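Local coordinates for putative phenazine biosynthesis PhzC/PhzF protein (Clostridium difficile, PDB 4DUN) that probably acts as an isomerase of the PhzF family, with a substrate that is not known, at residues A[186-191]-A[226-231]; A[35-40]-A[61-66]. All blocks are in the same frame, centred on the assembly; numbering follows the deposited sequence.

Interaction 1 of 2, residues A[186-191]-A[226-231]; sequences DFVSRY and AQLSNR
V188 and S189 pair in parallel with A226 and Q227 through three backbone hydrogen bonds: A226 N to F187 O, S189 N to A226 O and, the shortest at 2.9 Å, L228 N to S189 O. L228 is the centre of an inverse gamma turn, so the chain turns off just past the last bridge.

On one face of the pair V188 sits beside A226 and L228. Its CB is 3.7 Å from L228 CD1, and the two branched side chains cross obliquely. V188 CG1 lies beside A226 CB. L228 O faces the aliphatic part of R190, 3.3 Å from CD. The guanidinium belongs to other partners: NE pairs with E199, and NH1 bonds to V157 O and Y160 O.

The other face carries S189 and Q227, and here water joins the strands. S189 OG binds two waters. One donates to A226 O, the other to Q227 OE1. The extended Q227 chain starts with CG anti to its backbone N (chi1 -170°). It brings NE2 to 3.7 Å from Y191 CB, and a third water accepts from both NE2 and Y191 N. Q227 NE2 also bonds to D200 O, and OE1 accepts from T203 N. Y191 OH bonds to D146 and to a bound buffer molecule near the nickel ion.

The pair belongs to one lobe of a fold probably shared with diaminopimelate epimerase. Strand 176-181 runs antiparallel along the other edge of 187-193. Helix 207-218 touches S189 through L210 and Q227 through H207. Helix 154-159 covers V188 and L228.

Interaction 2 of 2, residues A[35-40]-A[61-66]; sequences LMQKIA and RWFTPK
M36 CB lies over one face of the F63 ring. It is 3.9 Å from the ring centroid, a CH-pi contact offset toward the rim. The chain then runs on extended past CE1. This places SD oblique to the ring, 4.7 Å from the centroid, as a Met-aromatic contact. SD also reaches R61 CD at 4.1 Å. The guanidinium of R61 pairs with E68.

Q37 meets the ring differently. Its OE1 lies in the ring plane at the edge, 3.4 Å from F63 CD2. Amide and ring planes stand 77° apart. A bend at chi2 (61°) turns the amide toward the loop after the strand. There NE2 donates to T64 O at 2.9 Å. The bond lies in both the carbonyl plane and the amide plane of Q37.

Here helix 33-43 packs on strand 57-63 of the N-terminal lobe, their short segments at 49°, in the two-lobed fold probably shared with the diaminopimelate epimerase clan. A40 closes the packing one turn after M36, with CB 3.6 Å from F63 CB. F50 of the neighbouring strand 47-54 also touches M36.

Beyond the strand, T64 OG1 accepts from K66 N in an ST turn and also bonds to A67 N. The T64 side chain touches E47, the predicted active-site residue.

Going from the N terminus, interaction 2 comes first. Helix 33-43 leads into strands 47-54 and 57-63, and the contact of 35-40 with 61-66 closes this short loop. The chain then runs on through more than a hundred residues before interaction 1. That contact joins 186-191 to 226-231 across a loop that includes helix 207-218. The two loops follow in series and neither nest nor cross. The centres of interactions 1 and 2 are about 27 Å apart. Each contact lies within one of the two lobes, with the nickel ion between them, and neither joins the lobes. Both reach the second subunit: R231 pairs with E42 of that subunit, and I39 packs on its F254.

Interaction 1 of 2, residues A[186-191]-A[226-231]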
# COMPACT_ATOMS: atom_id res chain seq x y z
N ASP A 186 -17.27 -7.94 -25.22
CA ASP A 186 -18.73 -8.09 -25.21
C ASP A 186 -19.38 -7.11 -24.26
O ASP A 186 -20.39 -6.49 -24.62
CB ASP A 186 -19.13 -9.53 -24.85
CG ASP A 186 -18.73 -10.48 -25.93
OD1 ASP A 186 -19.40 -10.50 -26.99
OD2 ASP A 186 -17.69 -11.16 -25.77
N PHE A 187 -18.81 -6.95 -23.05
CA PHE A 187 -19.32 -6.02 -22.06
C PHE A 187 -18.21 -5.53 -21.19
O PHE A 187 -17.12 -6.11 -21.17
CB PHE A 187 -20.47 -6.62 -21.23
CG PHE A 187 -20.15 -7.82 -20.36
CD1 PHE A 187 -20.30 -9.11 -20.85
CD2 PHE A 187 -19.75 -7.65 -19.04
CE1 PHE A 187 -20.09 -10.22 -20.02
CE2 PHE A 187 -19.53 -8.75 -18.21
CZ PHE A 187 -19.69 -10.03 -18.71
N VAL A 188 -18.48 -4.43 -20.47
CA VAL A 188 -17.51 -3.80 -19.59
C VAL A 188 -18.17 -3.49 -18.28
O VAL A 188 -19.39 -3.36 -18.22
CB VAL A 188 -16.87 -2.52 -20.21
CG1 VAL A 188 -16.07 -2.83 -21.47
CG2 VAL A 188 -17.92 -1.42 -20.48
N SER A 189 -17.36 -3.29 -17.25
CA SER A 189 -17.86 -2.88 -15.93
C SER A 189 -16.76 -2.23 -15.12
O SER A 189 -15.59 -2.28 -15.48
CB SER A 189 -18.47 -4.04 -15.15
OG SER A 189 -17.47 -4.94 -14.68
N ARG A 190 -17.16 -1.53 -14.08
CA ARG A 190 -16.32 -0.95 -13.04
C ARG A 190 -17.03 -1.26 -11.73
O ARG A 190 -18.27 -1.25 -11.68
CB ARG A 190 -16.04 0.54 -13.23
CG ARG A 190 -15.09 0.81 -14.41
CD ARG A 190 -15.05 2.28 -14.72
NE ARG A 190 -14.34 3.02 -13.69
CZ ARG A 190 -14.39 4.34 -13.53
NH1 ARG A 190 -15.14 5.08 -14.35
NH2 ARG A 190 -13.71 4.93 -12.56
N TYR A 191 -16.26 -1.60 -10.70
CA TYR A 191 -16.81 -2.00 -9.41
C TYR A 191 -16.27 -1.07 -8.32
O TYR A 191 -15.05 -0.95 -8.16
CB TYR A 191 -16.44 -3.47 -9.13
CG TYR A 191 -17.08 -4.07 -7.90
CD1 TYR A 191 -16.53 -3.85 -6.63
CD2 TYR A 191 -18.14 -4.96 -8.00
CE1 TYR A 191 -17.10 -4.43 -5.49
CE2 TYR A 191 -18.72 -5.54 -6.87
CZ TYR A 191 -18.19 -5.27 -5.61
OH TYR A 191 -18.75 -5.85 -4.50
N ALA A 226 -14.32 -6.76 -19.91
CA ALA A 226 -13.22 -5.94 -19.42
C ALA A 226 -13.70 -5.22 -18.18
O ALA A 226 -14.88 -4.87 -18.08
CB ALA A 226 -12.77 -4.93 -20.49
N GLN A 227 -12.82 -5.05 -17.22
CA GLN A 227 -13.08 -4.24 -16.04
C GLN A 227 -12.25 -3.00 -16.26
O GLN A 227 -11.02 -3.10 -16.33
CB GLN A 227 -12.78 -4.98 -14.72
CG GLN A 227 -13.31 -4.16 -13.54
CD GLN A 227 -13.72 -4.99 -12.36
OE1 GLN A 227 -14.21 -6.12 -12.49
NE2 GLN A 227 -13.53 -4.44 -11.16
N LEU A 228 -12.92 -1.85 -16.47
CA LEU A 228 -12.26 -0.62 -16.89
C LEU A 228 -11.78 0.25 -15.71
O LEU A 228 -12.02 1.46 -15.66
CB LEU A 228 -13.20 0.16 -17.84
CG LEU A 228 -13.57 -0.57 -19.14
CD1 LEU A 228 -14.49 0.30 -20.00
CD2 LEU A 228 -12.31 -1.01 -19.96
N SER A 229 -11.04 -0.39 -14.80
CA SER A 229 -10.36 0.30 -13.70
C SER A 229 -9.08 0.92 -14.28
O SER A 229 -8.73 0.59 -15.42
CB SER A 229 -10.02 -0.71 -12.60
OG SER A 229 -9.24 -1.76 -13.16
N ASN A 230 -8.37 1.74 -13.50
CA ASN A 230 -7.09 2.36 -13.88
C ASN A 230 -6.12 1.27 -14.37
O ASN A 230 -5.58 1.38 -15.47
CB ASN A 230 -6.51 3.11 -12.66
CG ASN A 230 -5.22 3.85 -12.92
OD1 ASN A 230 -4.96 4.34 -14.03
ND2 ASN A 230 -4.40 3.97 -11.89
N ARG A 231 -5.98 0.19 -13.59
CA ARG A 231 -5.10 -0.93 -13.93
C ARG A 231 -5.70 -1.78 -15.07
O ARG A 231 -4.97 -2.13 -16.01
CB ARG A 231 -4.81 -1.79 -12.69
CG ARG A 231 -3.98 -1.03 -11.63
CD ARG A 231 -3.74 -1.89 -10.39
NE ARG A 231 -2.99 -3.10 -10.71
CZ ARG A 231 -1.69 -3.28 -10.53
NH1 ARG A 231 -0.95 -2.31 -9.98
NH2 ARG A 231 -1.11 -4.42 -10.88
O HOH W 1 -16.91 -6.59 -16.68
O HOH W 2 -16.98 -5.97 -12.08
O HOH W 3 -13.53 -1.32 -11.43

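Interaction 2 of 2, residues A[35-40]-A[61-66]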
# COMPACT_ATOMS: atom_id res chain seq x y z
N LEU A 35 0.88 -13.05 13.07
CA LEU A 35 2.06 -12.84 12.21
C LEU A 35 1.61 -12.69 10.74
O LEU A 35 2.17 -11.85 10.03
CB LEU A 35 3.09 -13.96 12.37
CG LEU A 35 4.42 -13.78 11.59
CD1 LEU A 35 5.09 -12.43 11.87
CD2 LEU A 35 5.38 -14.92 11.90
N MET A 36 0.58 -13.48 10.29
CA MET A 36 0.07 -13.33 8.92
C MET A 36 -0.45 -11.90 8.74
O MET A 36 -0.16 -11.27 7.72
CB MET A 36 -1.02 -14.36 8.59
CG MET A 36 -0.52 -15.77 8.52
SD MET A 36 -1.91 -16.85 8.12
CE MET A 36 -1.17 -18.46 8.48
N GLN A 37 -1.19 -11.36 9.76
CA GLN A 37 -1.71 -10.00 9.69
C GLN A 37 -0.57 -8.98 9.59
O GLN A 37 -0.67 -8.05 8.78
CB GLN A 37 -2.60 -9.67 10.92
CG GLN A 37 -3.26 -8.28 10.81
CD GLN A 37 -4.16 -8.18 9.60
OE1 GLN A 37 -5.27 -8.68 9.60
NE2 GLN A 37 -3.67 -7.55 8.52
N LYS A 38 0.50 -9.13 10.42
CA LYS A 38 1.64 -8.19 10.38
C LYS A 38 2.29 -8.19 9.02
O LYS A 38 2.64 -7.11 8.50
CB LYS A 38 2.69 -8.52 11.46
CG LYS A 38 2.26 -8.21 12.92
CD LYS A 38 1.60 -6.84 13.13
CE LYS A 38 2.58 -5.71 13.34
NZ LYS A 38 1.87 -4.41 13.48
N ILE A 39 2.43 -9.39 8.42
CA ILE A 39 3.02 -9.55 7.08
C ILE A 39 2.15 -8.84 6.04
O ILE A 39 2.69 -8.12 5.20
CB ILE A 39 3.27 -11.04 6.71
CG1 ILE A 39 4.44 -11.60 7.56
CG2 ILE A 39 3.56 -11.22 5.17
CD1 ILE A 39 4.46 -13.17 7.68
N ALA A 40 0.82 -9.01 6.11
CA ALA A 40 -0.12 -8.37 5.16
C ALA A 40 -0.06 -6.83 5.30
O ALA A 40 -0.10 -6.13 4.28
CB ALA A 40 -1.53 -8.88 5.37
N ARG A 61 -5.57 -18.81 3.32
CA ARG A 61 -6.14 -17.63 3.96
C ARG A 61 -5.73 -16.32 3.25
O ARG A 61 -4.75 -16.27 2.62
CB ARG A 61 -5.77 -17.54 5.45
CG ARG A 61 -6.16 -18.74 6.29
CD ARG A 61 -5.62 -18.63 7.72
NE ARG A 61 -5.87 -19.78 8.58
CZ ARG A 61 -6.82 -19.82 9.50
NH1 ARG A 61 -7.60 -18.80 9.68
NH2 ARG A 61 -6.99 -20.87 10.25
N TRP A 62 -6.55 -15.32 3.40
CA TRP A 62 -6.28 -14.02 2.84
C TRP A 62 -6.44 -12.94 3.90
O TRP A 62 -7.35 -12.96 4.67
CB TRP A 62 -7.21 -13.67 1.68
CG TRP A 62 -7.59 -14.75 0.75
CD1 TRP A 62 -7.01 -15.05 -0.43
CD2 TRP A 62 -8.66 -15.66 0.90
NE1 TRP A 62 -7.64 -16.06 -1.03
CE2 TRP A 62 -8.65 -16.49 -0.23
CE3 TRP A 62 -9.62 -15.87 1.87
CZ2 TRP A 62 -9.56 -17.47 -0.41
CZ3 TRP A 62 -10.50 -16.86 1.69
CH2 TRP A 62 -10.47 -17.65 0.57
N PHE A 63 -5.53 -11.99 3.85
CA PHE A 63 -5.54 -10.85 4.76
C PHE A 63 -5.39 -9.57 3.99
O PHE A 63 -4.49 -9.46 3.15
CB PHE A 63 -4.37 -10.98 5.75
CG PHE A 63 -4.53 -12.02 6.81
CD1 PHE A 63 -4.34 -13.37 6.52
CD2 PHE A 63 -4.81 -11.66 8.13
CE1 PHE A 63 -4.46 -14.34 7.53
CE2 PHE A 63 -4.92 -12.63 9.13
CZ PHE A 63 -4.76 -13.97 8.81
N THR A 64 -6.22 -8.58 4.31
CA THR A 64 -6.00 -7.23 3.78
C THR A 64 -4.92 -6.63 4.72
O THR A 64 -4.63 -7.25 5.75
CB THR A 64 -7.30 -6.39 3.79
OG1 THR A 64 -7.64 -6.14 5.16
CG2 THR A 64 -8.46 -7.05 3.02
N PRO A 65 -4.44 -5.39 4.52
CA PRO A 65 -3.51 -4.81 5.51
C PRO A 65 -4.14 -4.59 6.91
O PRO A 65 -3.42 -4.28 7.86
CB PRO A 65 -3.15 -3.45 4.88
CG PRO A 65 -3.31 -3.69 3.39
CD PRO A 65 -4.59 -4.50 3.35
N LYS A 66 -5.48 -4.77 7.03
CA LYS A 66 -6.22 -4.54 8.27
C LYS A 66 -6.89 -5.76 8.92
O LYS A 66 -7.06 -5.75 10.15
CB LYS A 66 -7.34 -3.50 8.00
CG LYS A 66 -6.83 -2.09 7.72
CD LYS A 66 -7.96 -1.08 7.90
CE LYS A 66 -7.52 0.35 7.67
NZ LYS A 66 -7.47 0.69 6.22